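Long-range contact in adhesin YadA (Yersinia enterocolitica, PDB 1P9H), which forms a trimeric surface adhesin whose head domain binds collagen, promoting bacterial attachment to and invasion of eukaryotic cells: residues A[76-88]-A[91-103]. Residues are numbered along the deposited sequence; the frame is centred on the assembly and turned at random.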
loop_
_atom_site.group_PDB
_atom_site.type_symbol
_atom_site.label_atom_id
_atom_site.label_comp_id
_atom_site.label_asym_id
_atom_site.label_seq_id
_atom_site.Cartn_x
_atom_site.Cartn_y
_atom_site.Cartn_z
ATOM N N ALA A 76 5.654 18.279 5.459
ATOM C CA ALA A 76 6.294 19.498 4.988
ATOM C C ALA A 76 6.378 19.495 3.469
ATOM O O ALA A 76 6.871 18.543 2.866
ATOM C CB ALA A 76 7.689 19.624 5.587
ATOM N N GLY A 77 5.887 20.564 2.853
ATOM C CA GLY A 77 5.937 20.660 1.406
ATOM C C GLY A 77 5.045 19.685 0.663
ATOM O O GLY A 77 5.165 19.547 -0.556
ATOM N N SER A 78 4.155 19.001 1.377
ATOM C CA SER A 78 3.257 18.053 0.727
ATOM C C SER A 78 2.246 18.813 -0.126
ATOM O O SER A 78 1.880 19.947 0.190
ATOM C CB SER A 78 2.535 17.190 1.770
ATOM O OG SER A 78 1.732 17.980 2.625
ATOM N N ILE A 79 1.800 18.188 -1.208
ATOM C CA ILE A 79 0.856 18.818 -2.125
ATOM C C ILE A 79 -0.214 17.846 -2.597
ATOM O O ILE A 79 0.103 16.784 -3.119
ATOM C CB ILE A 79 1.577 19.339 -3.393
ATOM C CG1 ILE A 79 2.709 20.292 -3.006
ATOM C CG2 ILE A 79 0.575 20.039 -4.302
ATOM C CD1 ILE A 79 3.629 20.663 -4.165
ATOM N N ALA A 80 -1.475 18.217 -2.403
ATOM C CA ALA A 80 -2.610 17.419 -2.861
ATOM C C ALA A 80 -3.342 18.394 -3.772
ATOM O O ALA A 80 -4.094 19.249 -3.303
ATOM C CB ALA A 80 -3.491 17.012 -1.686
ATOM N N THR A 81 -3.102 18.251 -5.074
ATOM C CA THR A 81 -3.674 19.127 -6.092
ATOM C C THR A 81 -5.061 18.724 -6.589
ATOM O O THR A 81 -5.833 19.572 -7.036
ATOM C CB THR A 81 -2.735 19.201 -7.320
ATOM O OG1 THR A 81 -1.389 19.426 -6.886
ATOM C CG2 THR A 81 -3.150 20.331 -8.244
ATOM N N GLY A 82 -5.371 17.436 -6.514
ATOM C CA GLY A 82 -6.653 16.949 -6.987
ATOM C C GLY A 82 -7.813 16.876 -6.022
ATOM O O GLY A 82 -7.641 16.837 -4.803
ATOM N N VAL A 83 -9.015 16.874 -6.587
ATOM C CA VAL A 83 -10.224 16.758 -5.794
ATOM C C VAL A 83 -10.123 15.394 -5.113
ATOM O O VAL A 83 -9.785 14.398 -5.756
ATOM C CB VAL A 83 -11.476 16.785 -6.691
ATOM C CG1 VAL A 83 -12.728 16.533 -5.861
ATOM C CG2 VAL A 83 -11.568 18.127 -7.402
ATOM N N ASN A 84 -10.391 15.362 -3.812
ATOM C CA ASN A 84 -10.340 14.125 -3.035
ATOM C C ASN A 84 -8.988 13.418 -3.019
ATOM O O ASN A 84 -8.925 12.239 -2.679
ATOM C CB ASN A 84 -11.391 13.128 -3.533
ATOM C CG ASN A 84 -12.805 13.621 -3.337
ATOM O OD1 ASN A 84 -13.121 14.239 -2.324
ATOM N ND2 ASN A 84 -13.672 13.332 -4.301
ATOM N N SER A 85 -7.914 14.111 -3.387
ATOM C CA SER A 85 -6.599 13.479 -3.381
ATOM C C SER A 85 -6.007 13.470 -1.976
ATOM O O SER A 85 -6.397 14.263 -1.116
ATOM C CB SER A 85 -5.648 14.184 -4.353
ATOM O OG SER A 85 -5.431 15.535 -3.995
ATOM N N VAL A 86 -5.063 12.562 -1.748
ATOM C CA VAL A 86 -4.430 12.419 -0.444
ATOM C C VAL A 86 -2.921 12.286 -0.604
ATOM O O VAL A 86 -2.443 11.408 -1.319
ATOM C CB VAL A 86 -4.959 11.163 0.285
ATOM C CG1 VAL A 86 -4.323 11.052 1.664
ATOM C CG2 VAL A 86 -6.485 11.227 0.400
ATOM N N ALA A 87 -2.177 13.160 0.063
ATOM C CA ALA A 87 -0.718 13.130 -0.007
ATOM C C ALA A 87 -0.136 13.269 1.390
ATOM O O ALA A 87 -0.345 14.281 2.054
ATOM C CB ALA A 87 -0.214 14.266 -0.892
ATOM N N ILE A 88 0.586 12.250 1.843
ATOM C CA ILE A 88 1.202 12.304 3.162
ATOM C C ILE A 88 2.673 11.941 3.071
ATOM O O ILE A 88 3.046 10.926 2.479
ATOM C CB ILE A 88 0.491 11.375 4.163
ATOM C CG1 ILE A 88 -0.942 11.874 4.379
ATOM C CG2 ILE A 88 1.260 11.349 5.493
ATOM C CD1 ILE A 88 -1.706 11.142 5.468
ATOM N N LEU A 91 7.272 16.451 0.957
ATOM C CA LEU A 91 7.406 16.594 -0.491
ATOM C C LEU A 91 6.599 15.578 -1.296
ATOM O O LEU A 91 6.871 15.346 -2.474
ATOM C CB LEU A 91 8.884 16.543 -0.898
ATOM C CG LEU A 91 9.751 17.636 -0.266
ATOM C CD1 LEU A 91 11.185 17.510 -0.759
ATOM C CD2 LEU A 91 9.190 19.006 -0.620
ATOM N N SER A 92 5.604 14.973 -0.652
ATOM C CA SER A 92 4.738 13.998 -1.313
ATOM C C SER A 92 3.715 14.779 -2.134
ATOM O O SER A 92 3.203 15.801 -1.677
ATOM C CB SER A 92 4.023 13.136 -0.267
ATOM O OG SER A 92 3.168 12.184 -0.878
ATOM N N LYS A 93 3.409 14.310 -3.341
ATOM C CA LYS A 93 2.457 15.024 -4.173
ATOM C C LYS A 93 1.472 14.169 -4.960
ATOM O O LYS A 93 1.849 13.293 -5.740
ATOM C CB LYS A 93 3.186 16.007 -5.106
ATOM C CG LYS A 93 4.267 15.425 -5.993
ATOM C CD LYS A 93 4.996 16.552 -6.736
ATOM C CE LYS A 93 5.981 16.025 -7.767
ATOM N NZ LYS A 93 7.127 15.306 -7.142
ATOM N N ALA A 94 0.195 14.426 -4.705
ATOM C CA ALA A 94 -0.906 13.752 -5.378
ATOM C C ALA A 94 -1.297 14.793 -6.420
ATOM O O ALA A 94 -1.920 15.807 -6.099
ATOM C CB ALA A 94 -2.045 13.502 -4.395
ATOM N N LEU A 95 -0.920 14.528 -7.668
ATOM C CA LEU A 95 -1.116 15.463 -8.775
ATOM C C LEU A 95 -2.380 15.387 -9.614
ATOM O O LEU A 95 -2.474 16.049 -10.648
ATOM C CB LEU A 95 0.092 15.370 -9.706
ATOM C CG LEU A 95 1.453 15.567 -9.036
ATOM C CD1 LEU A 95 2.561 15.330 -10.051
ATOM C CD2 LEU A 95 1.541 16.962 -8.454
ATOM N N GLY A 96 -3.348 14.590 -9.187
ATOM C CA GLY A 96 -4.579 14.485 -9.942
ATOM C C GLY A 96 -5.722 14.101 -9.033
ATOM O O GLY A 96 -5.502 13.728 -7.883
ATOM N N ASP A 97 -6.946 14.198 -9.539
ATOM C CA ASP A 97 -8.105 13.845 -8.737
ATOM C C ASP A 97 -7.994 12.422 -8.205
ATOM O O ASP A 97 -7.530 11.519 -8.904
ATOM C CB ASP A 97 -9.392 13.964 -9.559
ATOM C CG ASP A 97 -9.693 15.389 -9.978
ATOM O OD1 ASP A 97 -9.111 16.330 -9.394
ATOM O OD2 ASP A 97 -10.532 15.567 -10.889
ATOM N N SER A 98 -8.409 12.243 -6.954
ATOM C CA SER A 98 -8.423 10.941 -6.295
ATOM C C SER A 98 -7.085 10.234 -6.099
ATOM O O SER A 98 -7.045 9.139 -5.546
ATOM C CB SER A 98 -9.371 10.000 -7.041
ATOM O OG SER A 98 -10.663 10.574 -7.150
ATOM N N ALA A 99 -5.995 10.846 -6.540
ATOM C CA ALA A 99 -4.682 10.229 -6.388
ATOM C C ALA A 99 -4.303 10.107 -4.918
ATOM O O ALA A 99 -4.687 10.943 -4.100
ATOM C CB ALA A 99 -3.628 11.053 -7.127
ATOM N N VAL A 100 -3.572 9.050 -4.582
ATOM C CA VAL A 100 -3.117 8.868 -3.211
ATOM C C VAL A 100 -1.623 8.596 -3.224
ATOM O O VAL A 100 -1.122 7.805 -4.027
ATOM C CB VAL A 100 -3.844 7.705 -2.480
ATOM C CG1 VAL A 100 -5.348 7.908 -2.548
ATOM C CG2 VAL A 100 -3.450 6.365 -3.074
ATOM N N THR A 101 -0.904 9.287 -2.347
ATOM C CA THR A 101 0.541 9.126 -2.232
ATOM C C THR A 101 0.914 9.048 -0.762
ATOM O O THR A 101 0.355 9.768 0.066
ATOM C CB THR A 101 1.311 10.306 -2.870
ATOM O OG1 THR A 101 0.842 11.542 -2.321
ATOM C CG2 THR A 101 1.127 10.315 -4.374
ATOM N N TYR A 102 1.856 8.169 -0.441
ATOM C CA TYR A 102 2.295 8.003 0.938
ATOM C C TYR A 102 3.790 7.763 0.979
ATOM O O TYR A 102 4.266 6.733 0.506
ATOM C CB TYR A 102 1.557 6.807 1.549
ATOM C CG TYR A 102 1.680 6.678 3.045
ATOM C CD1 TYR A 102 2.427 5.646 3.621
ATOM C CD2 TYR A 102 1.019 7.565 3.889
ATOM C CE1 TYR A 102 2.502 5.504 5.007
ATOM C CE2 TYR A 102 1.088 7.434 5.272
ATOM C CZ TYR A 102 1.826 6.403 5.824
ATOM O OH TYR A 102 1.863 6.263 7.192
ATOM N N GLY A 103 4.525 8.719 1.541
ATOM C CA GLY A 103 5.968 8.586 1.628
ATOM C C GLY A 103 6.695 9.820 1.132
ATOM O O GLY A 103 6.154 10.601 0.346
HETATM O O HOH W 1 5.305 18.073 -2.758
HETATM O O HOH W 2 -8.036 9.684 -2.703
#
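Residues 76-88 and 91-103 are successive coils stacked in register, pairing in parallel at Ile79-Lys93 and Ala80-Ala94 in one sheet and from Val86-Val100 to Ile88-Tyr102 in the other. The axes of strands 86-88 and 100-102 approach to 4.7 Å, 8° from parallel. The backbone ladder includes Ala94 N to Ile79 O (2.8 Å) and Thr101 N to Val86 O (2.8 Å). Where each coil passes from one sheet to the other, the type II turns Gly82-Ser85 and Gly96-Ala99 stack: Ser98 N binds Val83 O, and Asp97 OD1 takes Val83 N at 2.9 Å from above the carboxylate plane. Ser85 OG, turned between its own N and carbonyl carbon (chi1 62°), donates to Gly82 O within the Gly82-Ser85 turn. Between the sheets Ala87 CB packs on Ala94 CB of the next coil (4.0 Å), while in the modelled conformers Ser92 OG hydrogen-bonds Thr101 OG1 (2.8 Å) and also Ser106 OG. On the face carrying Val86 and Val100, Ile88 CB and CG2 lie obliquely against CD2 and CE2 of the Tyr102 ring, 3.9 Å at CB-CD2. Tyr102 OH binds Thr101 O of the third subunit, and the subunits' Tyr102 rings meet edge-to-face, so this face packs against both other subunits. Such stacked coils build the left-handed parallel beta-roll of the YadA head.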